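Acetyl-CoA hydrolase/transferase family protein (Porphyromonas gingivalis, PDB 2NVV) probably catalyses coenzyme A transfer to acetate or hydrolysis of acetyl-CoA, as a zinc-containing member of the acetyl-CoA hydrolase/transferase family. Local coordinates at residues A[53-63]-A[75-85]. Sequence-based numbering, arbitrary orientation.
Sequences FKIGMFTGAST and DAVKFRTPYQS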
loop_
_atom_site.group_PDB
_atom_site.type_symbol
_atom_site.label_atom_id
_atom_site.label_comp_id
_atom_site.label_asym_id
_atom_site.label_seq_id
_atom_site.Cartn_x
_atom_site.Cartn_y
_atom_site.Cartn_z
ATOM N N PHE A 53 -36.646 5.382 3.932
ATOM C CA PHE A 53 -36.082 4.329 4.765
ATOM C C PHE A 53 -34.839 3.691 4.148
ATOM O O PHE A 53 -34.921 2.834 3.257
ATOM C CB PHE A 53 -37.123 3.255 5.076
ATOM C CG PHE A 53 -36.767 2.410 6.265
ATOM C CD1 PHE A 53 -35.606 1.643 6.269
ATOM C CD2 PHE A 53 -37.576 2.405 7.402
ATOM C CE1 PHE A 53 -35.250 0.885 7.384
ATOM C CE2 PHE A 53 -37.232 1.652 8.523
ATOM C CZ PHE A 53 -36.061 0.889 8.512
ATOM N N LYS A 54 -33.685 4.134 4.631
ATOM C CA LYS A 54 -32.397 3.625 4.181
ATOM C C LYS A 54 -31.436 3.648 5.356
ATOM O O LYS A 54 -31.428 4.591 6.152
ATOM C CB LYS A 54 -31.843 4.483 3.041
ATOM C CG LYS A 54 -32.719 4.515 1.807
ATOM C CD LYS A 54 -31.965 5.118 0.657
ATOM C CE LYS A 54 -32.835 5.312 -0.559
ATOM N NZ LYS A 54 -31.974 5.751 -1.694
ATOM N N ILE A 55 -30.630 2.598 5.464
ATOM C CA ILE A 55 -29.665 2.477 6.550
ATOM C C ILE A 55 -28.243 2.457 6.019
ATOM O O ILE A 55 -28.003 2.093 4.862
ATOM C CB ILE A 55 -29.879 1.175 7.339
ATOM C CG1 ILE A 55 -29.766 -0.016 6.377
ATOM C CG2 ILE A 55 -31.237 1.191 8.043
ATOM C CD1 ILE A 55 -29.781 -1.389 7.052
ATOM N N GLY A 56 -27.302 2.855 6.870
ATOM C CA GLY A 56 -25.906 2.847 6.483
ATOM C C GLY A 56 -25.458 1.440 6.800
ATOM O O GLY A 56 -25.906 0.882 7.788
HETATM N N MSE A 57 -24.579 0.866 5.988
HETATM C CA MSE A 57 -24.143 -0.502 6.226
HETATM C C MSE A 57 -22.642 -0.705 6.314
HETATM O O MSE A 57 -21.908 -0.375 5.391
HETATM C CB MSE A 57 -24.689 -1.406 5.125
HETATM C CG MSE A 57 -26.196 -1.419 5.019
HETATM SE SE MSE A 57 -26.813 -2.422 3.476
HETATM C CE MSE A 57 -26.173 -4.172 4.000
ATOM N N PHE A 58 -22.199 -1.260 7.433
ATOM C CA PHE A 58 -20.788 -1.572 7.661
ATOM C C PHE A 58 -20.760 -3.091 7.820
ATOM O O PHE A 58 -21.470 -3.635 8.678
ATOM C CB PHE A 58 -20.261 -0.969 8.974
ATOM C CG PHE A 58 -20.291 0.539 9.044
ATOM C CD1 PHE A 58 -21.169 1.194 9.914
ATOM C CD2 PHE A 58 -19.400 1.302 8.292
ATOM C CE1 PHE A 58 -21.156 2.584 10.040
ATOM C CE2 PHE A 58 -19.374 2.695 8.406
ATOM C CZ PHE A 58 -20.255 3.340 9.283
ATOM N N THR A 59 -19.958 -3.778 7.009
ATOM C CA THR A 59 -19.846 -5.232 7.104
ATOM C C THR A 59 -18.366 -5.626 7.109
ATOM O O THR A 59 -17.489 -4.773 7.009
ATOM C CB THR A 59 -20.523 -5.929 5.903
ATOM O OG1 THR A 59 -19.800 -5.619 4.699
ATOM C CG2 THR A 59 -21.944 -5.471 5.752
ATOM N N GLY A 60 -18.090 -6.918 7.242
ATOM C CA GLY A 60 -16.712 -7.375 7.218
ATOM C C GLY A 60 -16.298 -7.375 5.766
ATOM O O GLY A 60 -15.376 -6.661 5.364
ATOM N N ALA A 61 -17.020 -8.174 4.983
ATOM C CA ALA A 61 -16.804 -8.283 3.548
ATOM C C ALA A 61 -18.176 -8.534 2.911
ATOM O O ALA A 61 -19.143 -7.826 3.220
ATOM C CB ALA A 61 -15.849 -9.420 3.247
ATOM N N SER A 62 -18.257 -9.540 2.039
ATOM C CA SER A 62 -19.500 -9.889 1.367
ATOM C C SER A 62 -20.487 -10.538 2.332
ATOM O O SER A 62 -20.117 -11.049 3.392
ATOM C CB SER A 62 -19.228 -10.828 0.192
ATOM O OG SER A 62 -18.540 -11.985 0.622
ATOM N N THR A 63 -21.758 -10.498 1.956
ATOM C CA THR A 63 -22.825 -11.057 2.767
ATOM C C THR A 63 -23.711 -11.886 1.837
ATOM O O THR A 63 -23.582 -11.809 0.611
ATOM C CB THR A 63 -23.635 -9.914 3.412
ATOM O OG1 THR A 63 -24.417 -9.247 2.418
ATOM C CG2 THR A 63 -22.697 -8.899 4.012
ATOM N N ASP A 75 -34.173 -1.305 -1.873
ATOM C CA ASP A 75 -33.706 0.058 -2.097
ATOM C C ASP A 75 -33.611 0.785 -0.750
ATOM O O ASP A 75 -34.105 1.888 -0.586
ATOM C CB ASP A 75 -34.663 0.789 -3.051
ATOM C CG ASP A 75 -34.132 2.158 -3.493
ATOM O OD1 ASP A 75 -32.897 2.358 -3.490
ATOM O OD2 ASP A 75 -34.952 3.030 -3.853
ATOM N N ALA A 76 -32.955 0.143 0.211
ATOM C CA ALA A 76 -32.816 0.704 1.551
ATOM C C ALA A 76 -31.364 0.854 1.942
ATOM O O ALA A 76 -31.033 0.818 3.121
ATOM C CB ALA A 76 -33.543 -0.194 2.573
ATOM N N VAL A 77 -30.499 1.031 0.956
ATOM C CA VAL A 77 -29.075 1.174 1.225
ATOM C C VAL A 77 -28.648 2.626 1.066
ATOM O O VAL A 77 -28.520 3.096 -0.063
ATOM C CB VAL A 77 -28.232 0.327 0.232
ATOM C CG1 VAL A 77 -26.768 0.416 0.587
ATOM C CG2 VAL A 77 -28.707 -1.110 0.229
ATOM N N LYS A 78 -28.418 3.338 2.167
ATOM C CA LYS A 78 -27.994 4.732 2.037
ATOM C C LYS A 78 -26.510 4.766 1.673
ATOM O O LYS A 78 -26.075 5.595 0.874
ATOM C CB LYS A 78 -28.268 5.535 3.321
ATOM C CG LYS A 78 -27.256 5.383 4.436
ATOM C CD LYS A 78 -27.488 6.437 5.539
ATOM C CE LYS A 78 -27.452 7.850 4.966
ATOM N NZ LYS A 78 -27.520 8.916 6.021
ATOM N N PHE A 79 -25.735 3.864 2.263
ATOM C CA PHE A 79 -24.317 3.762 1.943
ATOM C C PHE A 79 -23.825 2.387 2.365
ATOM O O PHE A 79 -24.353 1.793 3.303
ATOM C CB PHE A 79 -23.501 4.896 2.595
ATOM C CG PHE A 79 -23.172 4.681 4.052
ATOM C CD1 PHE A 79 -22.265 3.696 4.440
ATOM C CD2 PHE A 79 -23.749 5.493 5.034
ATOM C CE1 PHE A 79 -21.924 3.514 5.779
ATOM C CE2 PHE A 79 -23.421 5.326 6.382
ATOM C CZ PHE A 79 -22.498 4.325 6.755
ATOM N N ARG A 80 -22.810 1.890 1.660
ATOM C CA ARG A 80 -22.263 0.559 1.911
ATOM C C ARG A 80 -20.730 0.491 1.920
ATOM O O ARG A 80 -20.061 1.133 1.105
ATOM C CB ARG A 80 -22.807 -0.396 0.843
ATOM C CG ARG A 80 -22.312 -1.820 0.936
ATOM C CD ARG A 80 -23.055 -2.593 2.004
ATOM N NE ARG A 80 -22.708 -4.010 1.947
ATOM C CZ ARG A 80 -21.514 -4.503 2.248
ATOM N NH1 ARG A 80 -21.286 -5.809 2.151
ATOM N NH2 ARG A 80 -20.556 -3.694 2.661
ATOM N N THR A 81 -20.194 -0.304 2.846
ATOM C CA THR A 81 -18.750 -0.517 2.992
ATOM C C THR A 81 -18.526 -1.847 3.708
ATOM O O THR A 81 -19.363 -2.283 4.498
ATOM C CB THR A 81 -18.065 0.556 3.853
ATOM O OG1 THR A 81 -18.955 1.652 4.065
ATOM C CG2 THR A 81 -16.813 1.054 3.171
ATOM N N PRO A 82 -17.365 -2.479 3.491
ATOM C CA PRO A 82 -16.279 -2.019 2.633
ATOM C C PRO A 82 -16.102 -2.875 1.373
ATOM O O PRO A 82 -15.369 -2.499 0.452
ATOM C CB PRO A 82 -15.086 -2.109 3.565
ATOM C CG PRO A 82 -15.351 -3.422 4.261
ATOM C CD PRO A 82 -16.864 -3.461 4.472
ATOM N N TYR A 83 -16.787 -4.015 1.339
ATOM C CA TYR A 83 -16.708 -4.945 0.224
ATOM C C TYR A 83 -18.069 -5.608 0.046
ATOM O O TYR A 83 -18.747 -5.910 1.032
ATOM C CB TYR A 83 -15.660 -6.020 0.533
ATOM C CG TYR A 83 -15.416 -7.044 -0.558
ATOM C CD1 TYR A 83 -14.378 -6.883 -1.478
ATOM C CD2 TYR A 83 -16.201 -8.192 -0.656
ATOM C CE1 TYR A 83 -14.126 -7.843 -2.463
ATOM C CE2 TYR A 83 -15.963 -9.148 -1.632
ATOM C CZ TYR A 83 -14.926 -8.975 -2.530
ATOM O OH TYR A 83 -14.671 -9.936 -3.488
ATOM N N GLN A 84 -18.478 -5.817 -1.205
ATOM C CA GLN A 84 -19.740 -6.490 -1.484
ATOM C C GLN A 84 -19.540 -7.461 -2.632
ATOM O O GLN A 84 -18.536 -7.406 -3.343
ATOM C CB GLN A 84 -20.871 -5.494 -1.815
ATOM C CG GLN A 84 -20.677 -4.599 -3.039
ATOM C CD GLN A 84 -20.797 -5.342 -4.357
ATOM O OE1 GLN A 84 -21.722 -6.152 -4.556
ATOM N NE2 GLN A 84 -19.873 -5.058 -5.279
ATOM N N SER A 85 -20.501 -8.360 -2.798
ATOM C CA SER A 85 -20.433 -9.361 -3.840
ATOM C C SER A 85 -21.820 -9.922 -4.199
ATOM O O SER A 85 -21.985 -11.120 -4.391
ATOM C CB SER A 85 -19.499 -10.477 -3.380
ATOM O OG SER A 85 -19.499 -11.528 -4.317
#
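Phe79 turns the edge of its ring to the face of Phe58 in a T-shaped pair, with centroids 5.2 Å apart and planes at 67°. With CG of Phe79 set between its backbone N and carbonyl carbon (chi1 80°), the ring folds back over the neighbouring strand, where Gly56 CA makes a CH-pi contact 3.6 Å from its centroid. The other face of the sheet carries selenomethionine Met57: its SE lies 4.0 Å from Val77 CG2, and its CB packs against the aliphatic CD of Arg80.

Between these layers, strands 55-58 and 79-81 run parallel, their axes only 5° apart. Met57 is bonded to the partner strand through both its own N, which donates to Phe79 O (2.8 Å), and its own O, which accepts from Thr81 N. Helix 65-73 connects the two strands, a beta-alpha-beta crossover within the seven-stranded parallel sheet. The loops that follow the strands lie near Glu284 and Asn374, predicted to be catalytic and CoA-binding respectively.

At the C-terminal end of the strands the contact turns polar round Arg80. Its guanidinium has Thr59 CG2 over the centre of one face and Gln84 CB, offset toward the rim, over the opposite face, while in its plane NH1 donates to Ala61 O at 3.1 Å. NH1 also donates, weakly, to Tyr83 O. Thr59 OG1 donates to Ala61 O in the carbonyl plane, on a lone pair, at 2.7 Å.

Arg80 NE forms a salt bridge with Asp68 of the crossover helix. Shared between Asp68 and the carbonyl of Ala61, the charge of Arg80 probably fixes the guanidinium and holds the loop after strand 55-58 to that helix, with a weaker tie to the loop after 79-81.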